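Local atomic coordinates of sigma regulatory family protein-PP2C phosphatase (Chlamydia trachomatis serovar L2, PDB entry 6MAB), a protein that probably acts as a phosphatase controlling a sigma-factor regulatory pathway, its periplasmic domain, the part described here, apparently sensing TCA cycle intermediates. Residues H26-T31 with M252-L257; P33-I38 with F113-R118; D123-A128 with L149-Y154; K169-S174 with L257-K262. One frame throughout, in Å; residues are numbered along the deposited sequence.

Interaction 1: residues H26-T31 with M252-L257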
loop_
_atom_site.group_PDB
_atom_site.type_symbol
_atom_site.label_atom_id
_atom_site.label_comp_id
_atom_site.label_asym_id
_atom_site.label_seq_id
_atom_site.Cartn_x
_atom_site.Cartn_y
_atom_site.Cartn_z
ATOM N N HIS A 26 -4.509 11.606 -4.496
ATOM C CA HIS A 26 -5.896 11.615 -4.934
ATOM C C HIS A 26 -6.147 10.522 -5.959
ATOM O O HIS A 26 -7.191 9.853 -5.927
ATOM C CB HIS A 26 -6.235 12.988 -5.507
ATOM C CG HIS A 26 -7.560 13.042 -6.202
ATOM N ND1 HIS A 26 -8.750 13.196 -5.524
ATOM C CD2 HIS A 26 -7.883 12.957 -7.514
ATOM C CE1 HIS A 26 -9.748 13.210 -6.390
ATOM N NE2 HIS A 26 -9.249 13.065 -7.603
ATOM N N THR A 27 -5.184 10.293 -6.857
ATOM C CA THR A 27 -5.331 9.218 -7.831
ATOM C C THR A 27 -5.464 7.872 -7.131
ATOM O O THR A 27 -6.346 7.067 -7.452
ATOM C CB THR A 27 -4.142 9.228 -8.801
ATOM O OG1 THR A 27 -4.119 10.468 -9.523
ATOM C CG2 THR A 27 -4.250 8.086 -9.806
ATOM N N LEU A 28 -4.594 7.614 -6.155
ATOM C CA LEU A 28 -4.668 6.359 -5.428
ATOM C C LEU A 28 -5.959 6.236 -4.617
ATOM O O LEU A 28 -6.502 5.132 -4.496
ATOM C CB LEU A 28 -3.423 6.216 -4.551
ATOM C CG LEU A 28 -2.127 6.080 -5.356
ATOM C CD1 LEU A 28 -0.917 6.142 -4.425
ATOM C CD2 LEU A 28 -2.077 4.776 -6.157
ATOM N N GLN A 29 -6.491 7.345 -4.080
ATOM C CA GLN A 29 -7.757 7.278 -3.355
ATOM C C GLN A 29 -8.911 6.906 -4.275
ATOM O O GLN A 29 -9.877 6.259 -3.841
ATOM C CB GLN A 29 -8.024 8.611 -2.657
ATOM C CG GLN A 29 -7.181 8.838 -1.415
ATOM C CD GLN A 29 -7.148 10.297 -0.969
ATOM O OE1 GLN A 29 -7.760 11.171 -1.588
ATOM N NE2 GLN A 29 -6.425 10.561 0.112
ATOM N N GLN A 30 -8.820 7.288 -5.548
ATOM C CA GLN A 30 -9.863 6.997 -6.514
ATOM C C GLN A 30 -9.752 5.594 -7.106
ATOM O O GLN A 30 -10.760 5.055 -7.590
ATOM C CB GLN A 30 -9.820 8.040 -7.630
ATOM C CG GLN A 30 -10.128 9.457 -7.158
ATOM C CD GLN A 30 -11.451 9.525 -6.399
ATOM O OE1 GLN A 30 -11.517 10.045 -5.287
ATOM N NE2 GLN A 30 -12.504 8.972 -6.994
ATOM N N THR A 31 -8.572 4.964 -7.027
ATOM C CA THR A 31 -8.311 3.722 -7.740
ATOM C C THR A 31 -8.079 2.507 -6.848
ATOM O O THR A 31 -8.348 1.388 -7.287
ATOM C CB THR A 31 -7.083 3.888 -8.646
ATOM O OG1 THR A 31 -5.975 4.349 -7.874
ATOM C CG2 THR A 31 -7.363 4.894 -9.743
ATOM N N MET A 252 -5.716 4.634 4.328
ATOM C CA MET A 252 -5.203 3.447 3.656
ATOM C C MET A 252 -3.844 3.001 4.199
ATOM O O MET A 252 -3.239 2.067 3.648
ATOM C CB MET A 252 -5.127 3.708 2.155
ATOM C CG MET A 252 -6.482 3.605 1.482
ATOM S SD MET A 252 -6.214 3.360 -0.274
ATOM C CE MET A 252 -5.736 4.968 -0.835
ATOM N N ASP A 253 -3.349 3.630 5.255
ATOM C CA ASP A 253 -2.191 3.126 5.994
ATOM C C ASP A 253 -0.929 3.093 5.132
ATOM O O ASP A 253 -0.103 2.189 5.251
ATOM C CB ASP A 253 -2.475 1.733 6.573
ATOM C CG ASP A 253 -2.722 1.753 8.070
ATOM O OD1 ASP A 253 -2.592 2.826 8.695
ATOM O OD2 ASP A 253 -3.042 0.680 8.629
ATOM N N PHE A 254 -0.770 4.083 4.256
ATOM C CA PHE A 254 0.518 4.296 3.608
ATOM C C PHE A 254 0.692 5.782 3.348
ATOM O O PHE A 254 -0.224 6.576 3.556
ATOM C CB PHE A 254 0.660 3.445 2.333
ATOM C CG PHE A 254 -0.221 3.847 1.205
ATOM C CD1 PHE A 254 0.223 4.776 0.295
ATOM C CD2 PHE A 254 -1.452 3.225 0.991
ATOM C CE1 PHE A 254 -0.566 5.153 -0.779
ATOM C CE2 PHE A 254 -2.253 3.602 -0.086
ATOM C CZ PHE A 254 -1.803 4.566 -0.971
ATOM N N ARG A 255 1.895 6.150 2.924
ATOM C CA ARG A 255 2.280 7.532 2.714
ATOM C C ARG A 255 2.906 7.651 1.339
ATOM O O ARG A 255 3.321 6.661 0.742
ATOM C CB ARG A 255 3.278 8.027 3.783
ATOM C CG ARG A 255 2.857 7.751 5.224
ATOM C CD ARG A 255 3.398 8.813 6.187
ATOM N NE ARG A 255 4.713 8.511 6.718
ATOM C CZ ARG A 255 5.437 9.377 7.423
ATOM N NH1 ARG A 255 4.972 10.602 7.662
ATOM N NH2 ARG A 255 6.629 9.030 7.886
ATOM N N ILE A 256 2.994 8.878 0.846
ATOM C CA ILE A 256 3.641 9.167 -0.424
ATOM C C ILE A 256 4.759 10.167 -0.159
ATOM O O ILE A 256 4.535 11.208 0.474
ATOM C CB ILE A 256 2.653 9.726 -1.464
ATOM C CG1 ILE A 256 1.620 8.668 -1.858
ATOM C CG2 ILE A 256 3.364 10.155 -2.718
ATOM C CD1 ILE A 256 0.454 9.263 -2.623
ATOM N N LEU A 257 5.951 9.848 -0.639
ATOM C CA LEU A 257 7.102 10.743 -0.609
ATOM C C LEU A 257 7.358 11.203 -2.035
ATOM O O LEU A 257 7.672 10.380 -2.896
ATOM C CB LEU A 257 8.344 10.026 -0.051
ATOM C CG LEU A 257 9.668 10.783 -0.226
ATOM C CD1 LEU A 257 9.774 12.019 0.636
ATOM C CD2 LEU A 257 10.826 9.812 0.096
#
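M252 reaches the C-terminal turns of the helix with its methyl group. The chain bends at its last torsion (chi3 -75°), turning CE onto the backbone of the helix, where it lies 3.7 Å from L28 O and 4.0 Å from Q29 CA. The CG of Q29 passes obliquely beside the same methyl, while NE2 of Q29 goes on to a weak hydrogen bond with E251. Next along the segment, F254 offers the edge of its ring: CD1 of L28 sits near the ring plane, 3.8 Å from F254 CE1. With CG placed between the backbone N and the carbonyl carbon (chi1 69°), the ring of F254 is directed at the helix. I256 completes the contact through its outermost methyl, CD1 meeting L28 CD1 at 3.9 Å, so a single leucine branch bridges the aromatic and the aliphatic side chain. The contact is largely buried van der Waals packing, apolar where L28 meets F254 and I256, while the M252 methyl rests on the helix backbone. Helix 2-31 lies here against the start of strand 254-261, in the sheet of strands 240-249 and 169-174; L159 of helix 153-160 also packs on L28, and I172 on F254.

Interaction 2: residues P33-I38 with F113-R118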
loop_
_atom_site.group_PDB
_atom_site.type_symbol
_atom_site.label_atom_id
_atom_site.label_comp_id
_atom_site.label_asym_id
_atom_site.label_seq_id
_atom_site.Cartn_x
_atom_site.Cartn_y
_atom_site.Cartn_z
ATOM N N PRO A 33 -9.222 1.839 -3.171
ATOM C CA PRO A 33 -10.209 1.316 -2.210
ATOM C C PRO A 33 -11.578 1.068 -2.836
ATOM O O PRO A 33 -12.591 1.686 -2.463
ATOM C CB PRO A 33 -10.219 2.413 -1.142
ATOM C CG PRO A 33 -10.051 3.683 -1.935
ATOM C CD PRO A 33 -9.081 3.305 -3.045
ATOM N N LEU A 34 -11.612 0.130 -3.781
ATOM C CA LEU A 34 -12.815 -0.245 -4.525
ATOM C C LEU A 34 -13.519 -1.470 -3.926
ATOM O O LEU A 34 -14.218 -2.210 -4.649
ATOM C CB LEU A 34 -12.453 -0.493 -5.980
ATOM C CG LEU A 34 -11.806 0.711 -6.684
ATOM C CD1 LEU A 34 -11.493 0.369 -8.139
ATOM C CD2 LEU A 34 -12.683 1.961 -6.587
ATOM N N ASN A 35 -13.404 -1.625 -2.602
ATOM C CA ASN A 35 -13.990 -2.746 -1.881
ATOM C C ASN A 35 -15.469 -2.924 -2.184
ATOM O O ASN A 35 -15.926 -4.049 -2.416
ATOM C CB ASN A 35 -13.780 -2.549 -0.394
ATOM C CG ASN A 35 -12.304 -2.422 -0.029
ATOM O OD1 ASN A 35 -11.637 -1.456 -0.423
ATOM N ND2 ASN A 35 -11.792 -3.396 0.729
ATOM N N ILE A 36 -16.245 -1.835 -2.145
ATOM C CA ILE A 36 -17.681 -1.964 -2.331
ATOM C C ILE A 36 -17.984 -2.575 -3.686
ATOM O O ILE A 36 -18.842 -3.462 -3.807
ATOM C CB ILE A 36 -18.362 -0.600 -2.166
ATOM C CG1 ILE A 36 -18.348 -0.210 -0.693
ATOM C CG2 ILE A 36 -19.801 -0.665 -2.692
ATOM C CD1 ILE A 36 -19.069 1.152 -0.432
ATOM N N ASP A 37 -17.325 -2.074 -4.734
ATOM C CA ASP A 37 -17.616 -2.539 -6.086
ATOM C C ASP A 37 -17.198 -3.994 -6.267
ATOM O O ASP A 37 -17.887 -4.760 -6.949
ATOM C CB ASP A 37 -16.927 -1.650 -7.127
ATOM C CG ASP A 37 -17.590 -0.289 -7.279
ATOM O OD1 ASP A 37 -18.747 -0.147 -6.850
ATOM O OD2 ASP A 37 -16.947 0.627 -7.841
ATOM N N ILE A 38 -16.064 -4.391 -5.669
ATOM C CA ILE A 38 -15.611 -5.771 -5.750
ATOM C C ILE A 38 -16.568 -6.709 -5.022
ATOM O O ILE A 38 -16.914 -7.775 -5.548
ATOM C CB ILE A 38 -14.176 -5.876 -5.202
ATOM C CG1 ILE A 38 -13.224 -5.133 -6.135
ATOM C CG2 ILE A 38 -13.757 -7.334 -5.094
ATOM C CD1 ILE A 38 -11.863 -4.919 -5.534
ATOM N N PHE A 113 -14.398 -2.384 5.913
ATOM C CA PHE A 113 -13.387 -2.878 4.992
ATOM C C PHE A 113 -12.091 -2.119 5.245
ATOM O O PHE A 113 -12.060 -1.103 5.947
ATOM C CB PHE A 113 -13.800 -2.696 3.513
ATOM C CG PHE A 113 -13.920 -1.267 3.102
ATOM C CD1 PHE A 113 -12.827 -0.589 2.607
ATOM C CD2 PHE A 113 -15.135 -0.606 3.183
ATOM C CE1 PHE A 113 -12.931 0.752 2.221
ATOM C CE2 PHE A 113 -15.249 0.731 2.794
ATOM C CZ PHE A 113 -14.159 1.403 2.326
ATOM N N LEU A 114 -11.024 -2.617 4.629
ATOM C CA LEU A 114 -9.789 -1.854 4.547
ATOM C C LEU A 114 -9.158 -2.067 3.183
ATOM O O LEU A 114 -9.405 -3.068 2.497
ATOM C CB LEU A 114 -8.796 -2.221 5.652
ATOM C CG LEU A 114 -8.254 -3.644 5.696
ATOM C CD1 LEU A 114 -7.122 -3.914 4.706
ATOM C CD2 LEU A 114 -7.777 -3.922 7.145
ATOM N N ALA A 115 -8.315 -1.116 2.808
ATOM C CA ALA A 115 -7.523 -1.208 1.588
ATOM C C ALA A 115 -6.131 -0.684 1.891
ATOM O O ALA A 115 -5.989 0.396 2.466
ATOM C CB ALA A 115 -8.158 -0.411 0.451
ATOM N N THR A 116 -5.106 -1.438 1.526
ATOM C CA THR A 116 -3.749 -0.994 1.809
ATOM C C THR A 116 -2.823 -1.554 0.744
ATOM O O THR A 116 -3.257 -2.241 -0.177
ATOM C CB THR A 116 -3.348 -1.379 3.224
ATOM O OG1 THR A 116 -2.120 -0.731 3.571
ATOM C CG2 THR A 116 -3.248 -2.885 3.398
ATOM N N LEU A 117 -1.552 -1.177 0.835
ATOM C CA LEU A 117 -0.520 -1.687 -0.058
ATOM C C LEU A 117 0.477 -2.509 0.733
ATOM O O LEU A 117 0.868 -2.123 1.839
ATOM C CB LEU A 117 0.209 -0.549 -0.747
ATOM C CG LEU A 117 -0.669 0.382 -1.583
ATOM C CD1 LEU A 117 0.155 1.549 -2.119
ATOM C CD2 LEU A 117 -1.327 -0.349 -2.718
ATOM N N ARG A 118 0.891 -3.643 0.146
ATOM C CA ARG A 118 1.909 -4.517 0.729
ATOM C C ARG A 118 2.811 -5.010 -0.393
ATOM O O ARG A 118 2.389 -5.179 -1.537
ATOM C CB ARG A 118 1.323 -5.737 1.474
ATOM C CG ARG A 118 0.412 -5.388 2.665
ATOM C CD ARG A 118 1.194 -4.665 3.757
ATOM N NE ARG A 118 0.329 -4.165 4.847
ATOM C CZ ARG A 118 0.064 -4.848 5.944
ATOM N NH1 ARG A 118 0.572 -6.061 6.110
ATOM N NH2 ARG A 118 -0.688 -4.314 6.895
#
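N35 CB lies over one face of the F113 ring, and the carboxamide continues past the rim on that same side, its plane 31° from the ring. N35 CB makes a CH-pi contact there, 4.1 Å from the F113 centroid, and N35 CG, on the same side of the ring, comes within 3.3 Å of F113 CD1 at the rim. The side chain of T132, on the adjacent strand, also touches F113. This is helix-on-sheet packing: the first turn of helix 35-45 and the residues leading into it rest on strand 113-119, an outermost strand of a five-stranded antiparallel sheet. The strand order 2-1-5-4-3 is consistent with a PAS-like, Cache-type sensor module.

The polar part of the contact belongs to N35 as well. Its ND2 donates to L114 O at 3.0 Å, the N-H...O angle being 149°; the donor stands well above the plane of the carbonyl group, and the acceptor is tilted from the amide plane. A second bond from ND2 to T132 OG1 holds the rotation of the amide, so N35 links two neighbouring strands to the helix start. OD1, by contrast, is buried with no hydrogen-bonding partner in the model, and lies against F113 and A115 instead. F113 CG lies between its own N and carbonyl carbon (chi1 65°), which turns the ring face to N35 CB. A115 CB touches both the amide oxygen, at 3.7 Å from N35 OD1, and the proline, at 3.8 Å from P33 CB.

Interaction 3: residues D123-A128 with L149-Y154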
loop_
_atom_site.group_PDB
_atom_site.type_symbol
_atom_site.label_atom_id
_atom_site.label_comp_id
_atom_site.label_asym_id
_atom_site.label_seq_id
_atom_site.Cartn_x
_atom_site.Cartn_y
_atom_site.Cartn_z
ATOM N N ASP A 123 10.287 -10.224 -6.557
ATOM C CA ASP A 123 10.458 -9.269 -7.629
ATOM C C ASP A 123 10.347 -7.878 -7.029
ATOM O O ASP A 123 10.834 -7.622 -5.918
ATOM C CB ASP A 123 9.405 -9.496 -8.718
ATOM N N SER A 124 9.697 -6.988 -7.760
ATOM C CA SER A 124 9.370 -5.662 -7.258
ATOM C C SER A 124 7.860 -5.497 -7.329
ATOM O O SER A 124 7.367 -4.482 -7.836
ATOM C CB SER A 124 10.072 -4.588 -8.077
ATOM O OG SER A 124 11.469 -4.859 -8.170
ATOM N N GLN A 125 7.116 -6.498 -6.866
ATOM C CA GLN A 125 5.657 -6.479 -6.982
ATOM C C GLN A 125 5.034 -5.922 -5.704
ATOM O O GLN A 125 5.255 -6.442 -4.603
ATOM C CB GLN A 125 5.120 -7.878 -7.284
ATOM C CG GLN A 125 3.588 -7.936 -7.396
ATOM C CD GLN A 125 3.059 -9.315 -7.710
ATOM O OE1 GLN A 125 3.258 -10.257 -6.948
ATOM N NE2 GLN A 125 2.371 -9.443 -8.838
ATOM N N VAL A 126 4.251 -4.868 -5.860
ATOM C CA VAL A 126 3.462 -4.293 -4.781
ATOM C C VAL A 126 1.997 -4.560 -5.073
ATOM O O VAL A 126 1.528 -4.353 -6.200
ATOM C CB VAL A 126 3.742 -2.791 -4.637
ATOM C CG1 VAL A 126 2.800 -2.145 -3.661
ATOM C CG2 VAL A 126 5.167 -2.593 -4.177
ATOM N N LEU A 127 1.277 -5.006 -4.055
ATOM C CA LEU A 127 -0.095 -5.455 -4.187
ATOM C C LEU A 127 -1.030 -4.543 -3.414
ATOM O O LEU A 127 -0.713 -4.097 -2.310
ATOM C CB LEU A 127 -0.252 -6.859 -3.652
ATOM C CG LEU A 127 0.593 -7.939 -4.318
ATOM C CD1 LEU A 127 0.544 -9.247 -3.533
ATOM C CD2 LEU A 127 0.120 -8.129 -5.746
ATOM N N ALA A 128 -2.190 -4.280 -4.007
ATOM C CA ALA A 128 -3.306 -3.719 -3.273
ATOM C C ALA A 128 -4.001 -4.851 -2.544
ATOM O O ALA A 128 -4.512 -5.778 -3.177
ATOM C CB ALA A 128 -4.266 -3.044 -4.239
ATOM N N LEU A 149 -6.133 -9.526 -3.776
ATOM C CA LEU A 149 -4.795 -9.040 -4.096
ATOM C C LEU A 149 -4.755 -8.645 -5.566
ATOM O O LEU A 149 -5.094 -9.457 -6.434
ATOM C CB LEU A 149 -3.742 -10.120 -3.840
ATOM C CG LEU A 149 -3.642 -10.730 -2.447
ATOM C CD1 LEU A 149 -2.589 -11.840 -2.438
ATOM C CD2 LEU A 149 -3.319 -9.685 -1.377
ATOM N N SER A 150 -4.349 -7.407 -5.833
ATOM C CA SER A 150 -4.268 -6.844 -7.174
ATOM C C SER A 150 -2.881 -6.233 -7.403
ATOM O O SER A 150 -2.392 -5.449 -6.575
ATOM C CB SER A 150 -5.398 -5.776 -7.344
ATOM O OG SER A 150 -5.185 -4.935 -8.451
ATOM N N ASP A 151 -2.233 -6.597 -8.516
ATOM C CA ASP A 151 -0.946 -5.988 -8.841
ATOM C C ASP A 151 -1.159 -4.506 -9.131
ATOM O O ASP A 151 -1.993 -4.147 -9.970
ATOM C CB ASP A 151 -0.322 -6.684 -10.038
ATOM C CG ASP A 151 1.154 -6.385 -10.192
ATOM O OD1 ASP A 151 1.589 -5.278 -9.837
ATOM O OD2 ASP A 151 1.888 -7.275 -10.689
ATOM N N THR A 152 -0.431 -3.642 -8.428
ATOM C CA THR A 152 -0.577 -2.206 -8.609
ATOM C C THR A 152 0.332 -1.617 -9.683
ATOM O O THR A 152 0.369 -0.391 -9.820
ATOM C CB THR A 152 -0.328 -1.470 -7.303
ATOM O OG1 THR A 152 1.046 -1.614 -6.917
ATOM C CG2 THR A 152 -1.248 -2.003 -6.216
ATOM N N ASN A 153 1.026 -2.437 -10.472
ATOM C CA ASN A 153 1.915 -1.865 -11.476
ATOM C C ASN A 153 1.164 -0.943 -12.436
ATOM O O ASN A 153 1.714 0.076 -12.858
ATOM C CB ASN A 153 2.685 -2.950 -12.234
ATOM C CG ASN A 153 1.818 -4.047 -12.855
ATOM O OD1 ASN A 153 0.591 -4.015 -12.847
ATOM N ND2 ASN A 153 2.502 -5.040 -13.429
ATOM N N TYR A 154 -0.092 -1.267 -12.772
ATOM C CA TYR A 154 -0.845 -0.431 -13.708
ATOM C C TYR A 154 -1.095 0.975 -13.157
ATOM O O TYR A 154 -1.358 1.905 -13.937
ATOM C CB TYR A 154 -2.176 -1.108 -14.066
ATOM C CG TYR A 154 -3.207 -1.043 -12.964
ATOM C CD1 TYR A 154 -3.152 -1.883 -11.862
ATOM C CD2 TYR A 154 -4.248 -0.121 -13.035
ATOM C CE1 TYR A 154 -4.117 -1.807 -10.855
ATOM C CE2 TYR A 154 -5.208 -0.048 -12.054
ATOM C CZ TYR A 154 -5.144 -0.889 -10.966
ATOM O OH TYR A 154 -6.101 -0.799 -9.971
HETATM O O HOH W 1 3.932 -4.149 -8.670
#
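V126 O accepts twice from T152. The backbone N of T152 approaches nearly along the C=O axis at 3.1 Å from V126 O, and T152 OG1 donates to V126 O at 2.9 Å from above the carbonyl plane. The hydroxyl can do so because it lies between the N and carbonyl carbon of its own residue (chi1 67°), which leaves CG2 of T152 against A128 N and CB. Further along, A128 and S150 form a hydrogen-bonded antiparallel pair: A128 N to S150 O is 2.8 Å and S150 N to A128 O is 3.1 Å. Beside it L127 and D151 are a non-hydrogen-bonded pair.

The carboxylate of D151 divides its work. OD2 takes a nearly straight bond from Q125 NE2 at 2.9 Å. D151 OD2 lies in the amide plane of Q125, whereas the N-H arrives from above the carboxylate plane, the two planes being 77° apart. Q125 OE1 has a weak bond from K73. D151 OD1 accepts from N153 N at 3.0 Å, an Asx turn, and from a water whose oxygen in turn accepts from V126 N at 2.9 Å. The water thus links V126 N to the D151 carboxylate. Together these bonds close the open end of the beta hairpin formed by strands 126-135 and 142-151 in the five-stranded antiparallel sheet, where the chain leaves for helix 153-160.

Interaction 4: residues K169-S174 with L257-K262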
loop_
_atom_site.group_PDB
_atom_site.type_symbol
_atom_site.label_atom_id
_atom_site.label_comp_id
_atom_site.label_asym_id
_atom_site.label_seq_id
_atom_site.Cartn_x
_atom_site.Cartn_y
_atom_site.Cartn_z
ATOM N N LYS A 169 10.025 12.834 -8.570
ATOM C CA LYS A 169 10.070 11.402 -8.344
ATOM C C LYS A 169 9.205 11.055 -7.139
ATOM O O LYS A 169 8.825 11.931 -6.364
ATOM C CB LYS A 169 11.514 10.959 -8.124
ATOM C CG LYS A 169 12.430 11.363 -9.275
ATOM C CD LYS A 169 13.883 10.975 -9.027
ATOM C CE LYS A 169 14.793 11.480 -10.150
ATOM N NZ LYS A 169 14.663 12.950 -10.378
ATOM N N THR A 170 8.878 9.768 -6.995
ATOM C CA THR A 170 7.887 9.348 -6.009
ATOM C C THR A 170 8.327 8.054 -5.337
ATOM O O THR A 170 8.886 7.165 -5.982
ATOM C CB THR A 170 6.509 9.127 -6.667
ATOM O OG1 THR A 170 6.119 10.305 -7.371
ATOM C CG2 THR A 170 5.429 8.750 -5.628
ATOM N N ALA A 171 8.030 7.936 -4.047
ATOM C CA ALA A 171 8.199 6.697 -3.298
ATOM C C ALA A 171 6.929 6.442 -2.500
ATOM O O ALA A 171 6.358 7.366 -1.919
ATOM C CB ALA A 171 9.387 6.751 -2.368
ATOM N N ILE A 172 6.478 5.191 -2.514
ATOM C CA ILE A 172 5.353 4.739 -1.706
ATOM C C ILE A 172 5.911 4.169 -0.413
ATOM O O ILE A 172 6.778 3.278 -0.451
ATOM C CB ILE A 172 4.528 3.682 -2.453
ATOM C CG1 ILE A 172 4.057 4.218 -3.807
ATOM C CG2 ILE A 172 3.366 3.174 -1.591
ATOM C CD1 ILE A 172 3.190 5.453 -3.754
ATOM N N LEU A 173 5.426 4.688 0.718
ATOM C CA LEU A 173 5.963 4.396 2.048
ATOM C C LEU A 173 4.955 3.611 2.865
ATOM O O LEU A 173 3.794 4.009 2.977
ATOM C CB LEU A 173 6.289 5.681 2.823
ATOM C CG LEU A 173 7.601 6.415 2.641
ATOM C CD1 LEU A 173 8.039 6.452 1.198
ATOM C CD2 LEU A 173 7.403 7.806 3.223
ATOM N N SER A 174 5.423 2.541 3.503
ATOM C CA SER A 174 4.616 1.872 4.509
ATOM C C SER A 174 4.488 2.754 5.751
ATOM O O SER A 174 5.233 3.719 5.951
ATOM C CB SER A 174 5.246 0.533 4.881
ATOM O OG SER A 174 6.335 0.752 5.761
ATOM N N LEU A 257 5.951 9.848 -0.639
ATOM C CA LEU A 257 7.102 10.743 -0.609
ATOM C C LEU A 257 7.358 11.203 -2.035
ATOM O O LEU A 257 7.672 10.380 -2.896
ATOM C CB LEU A 257 8.344 10.026 -0.051
ATOM C CG LEU A 257 9.668 10.783 -0.226
ATOM C CD1 LEU A 257 9.774 12.019 0.636
ATOM C CD2 LEU A 257 10.826 9.812 0.096
ATOM N N THR A 258 7.207 12.500 -2.316
ATOM C CA THR A 258 7.731 13.014 -3.579
ATOM C C THR A 258 9.099 13.640 -3.319
ATOM O O THR A 258 9.369 14.129 -2.224
ATOM C CB THR A 258 6.783 14.021 -4.207
ATOM O OG1 THR A 258 6.437 14.988 -3.223
ATOM C CG2 THR A 258 5.532 13.303 -4.711
ATOM N N TYR A 259 9.983 13.578 -4.309
ATOM C CA TYR A 259 11.340 14.057 -4.081
ATOM C C TYR A 259 11.949 14.465 -5.409
ATOM O O TYR A 259 11.477 14.077 -6.486
ATOM C CB TYR A 259 12.211 13.003 -3.336
ATOM C CG TYR A 259 12.478 11.693 -4.097
ATOM C CD1 TYR A 259 11.539 10.673 -4.107
ATOM C CD2 TYR A 259 13.665 11.497 -4.801
ATOM C CE1 TYR A 259 11.755 9.480 -4.812
ATOM C CE2 TYR A 259 13.893 10.295 -5.497
ATOM C CZ TYR A 259 12.925 9.308 -5.493
ATOM O OH TYR A 259 13.117 8.124 -6.192
ATOM N N GLU A 260 13.011 15.261 -5.309
ATOM C CA GLU A 260 13.672 15.850 -6.463
ATOM C C GLU A 260 15.072 16.261 -6.031
ATOM O O GLU A 260 15.312 16.539 -4.851
ATOM C CB GLU A 260 12.883 17.066 -6.975
ATOM C CG GLU A 260 13.508 17.793 -8.151
ATOM C CD GLU A 260 13.708 16.906 -9.381
ATOM O OE1 GLU A 260 14.613 16.023 -9.372
ATOM O OE2 GLU A 260 12.956 17.106 -10.369
ATOM N N GLU A 261 15.993 16.296 -6.990
ATOM C CA GLU A 261 17.323 16.806 -6.690
ATOM C C GLU A 261 17.236 18.233 -6.163
ATOM O O GLU A 261 16.536 19.075 -6.718
ATOM C CB GLU A 261 18.204 16.747 -7.937
ATOM C CG GLU A 261 18.438 15.333 -8.422
ATOM C CD GLU A 261 19.282 15.272 -9.667
ATOM O OE1 GLU A 261 20.213 16.092 -9.800
ATOM O OE2 GLU A 261 19.007 14.399 -10.511
ATOM N N LYS A 262 17.948 18.499 -5.073
ATOM C CA LYS A 262 17.983 19.846 -4.519
ATOM C C LYS A 262 18.405 20.877 -5.565
ATOM O O LYS A 262 17.880 22.000 -5.596
ATOM C CB LYS A 262 18.932 19.863 -3.318
ATOM C CG LYS A 262 19.045 21.193 -2.630
ATOM C CD LYS A 262 19.879 21.077 -1.351
ATOM C CE LYS A 262 20.587 22.344 -0.978
ATOM N NZ LYS A 262 21.508 22.088 0.174
#
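L257 packs its CB against two residues of the neighbouring strand, L173 CD1 at 3.8 Å and A171 CB at 4.1 Å. While CB meets L173, CD2 of the same leucine reaches A171 CB. I246 and I179, from the strands on either side, pack onto the same apolar cluster.

Next to A171 the ring of Y259 extends this face. K169 lays its aliphatic chain across the ring at about a right angle, in a CH-pi contact with CB 3.6 Å from the Y259 centroid and displaced toward the CZ side of the ring; the phenol OH is bonded to D184. T170 and T258 occupy the opposite face, side by side and pointing the same way, with T258 OG1 bonded to L17 O of helix 2-31.

The backbones form a regular antiparallel ladder, placing the first and last strands of a six-stranded sheet side by side, an order (2-1-6-5-4-3) consistent with a PAS-like, Cache-type module. A171 N to L257 O measures 2.7 Å and L257 N to A171 O 2.8 Å; K169 and Y259 are also a doubly bonded pair.

At the polar end, K169 bends at its last torsion (chi4 55°) and NZ makes a salt bridge to E260 OE1 at 3.2 Å, its hydrogen bond being weak. The same oxygen accepts from E261 N at 2.8 Å through its anti lone pair.

Overall arrangement
From the N terminus, the long helix 2-31 is the first element used: interaction 1 joins its end to strand 254-261 and so closes a loop spanning most of the chain. Interactions 2 and 3 lie within that loop, in series; the first joins the start of helix 35-45 to strand 113-119, the second closes the open end of the hairpin of strands 126-135 and 142-151 in the same five-stranded sheet. Interaction 4 crosses interaction 1, sharing L257, and pairs strands 169-174 and 254-261 of the six-stranded sheet. The two sheets meet near interactions 1 and 2, where T116 bonds to M252 O and L117 packs on F254 and I172. Interactions 3 and 4 do not touch.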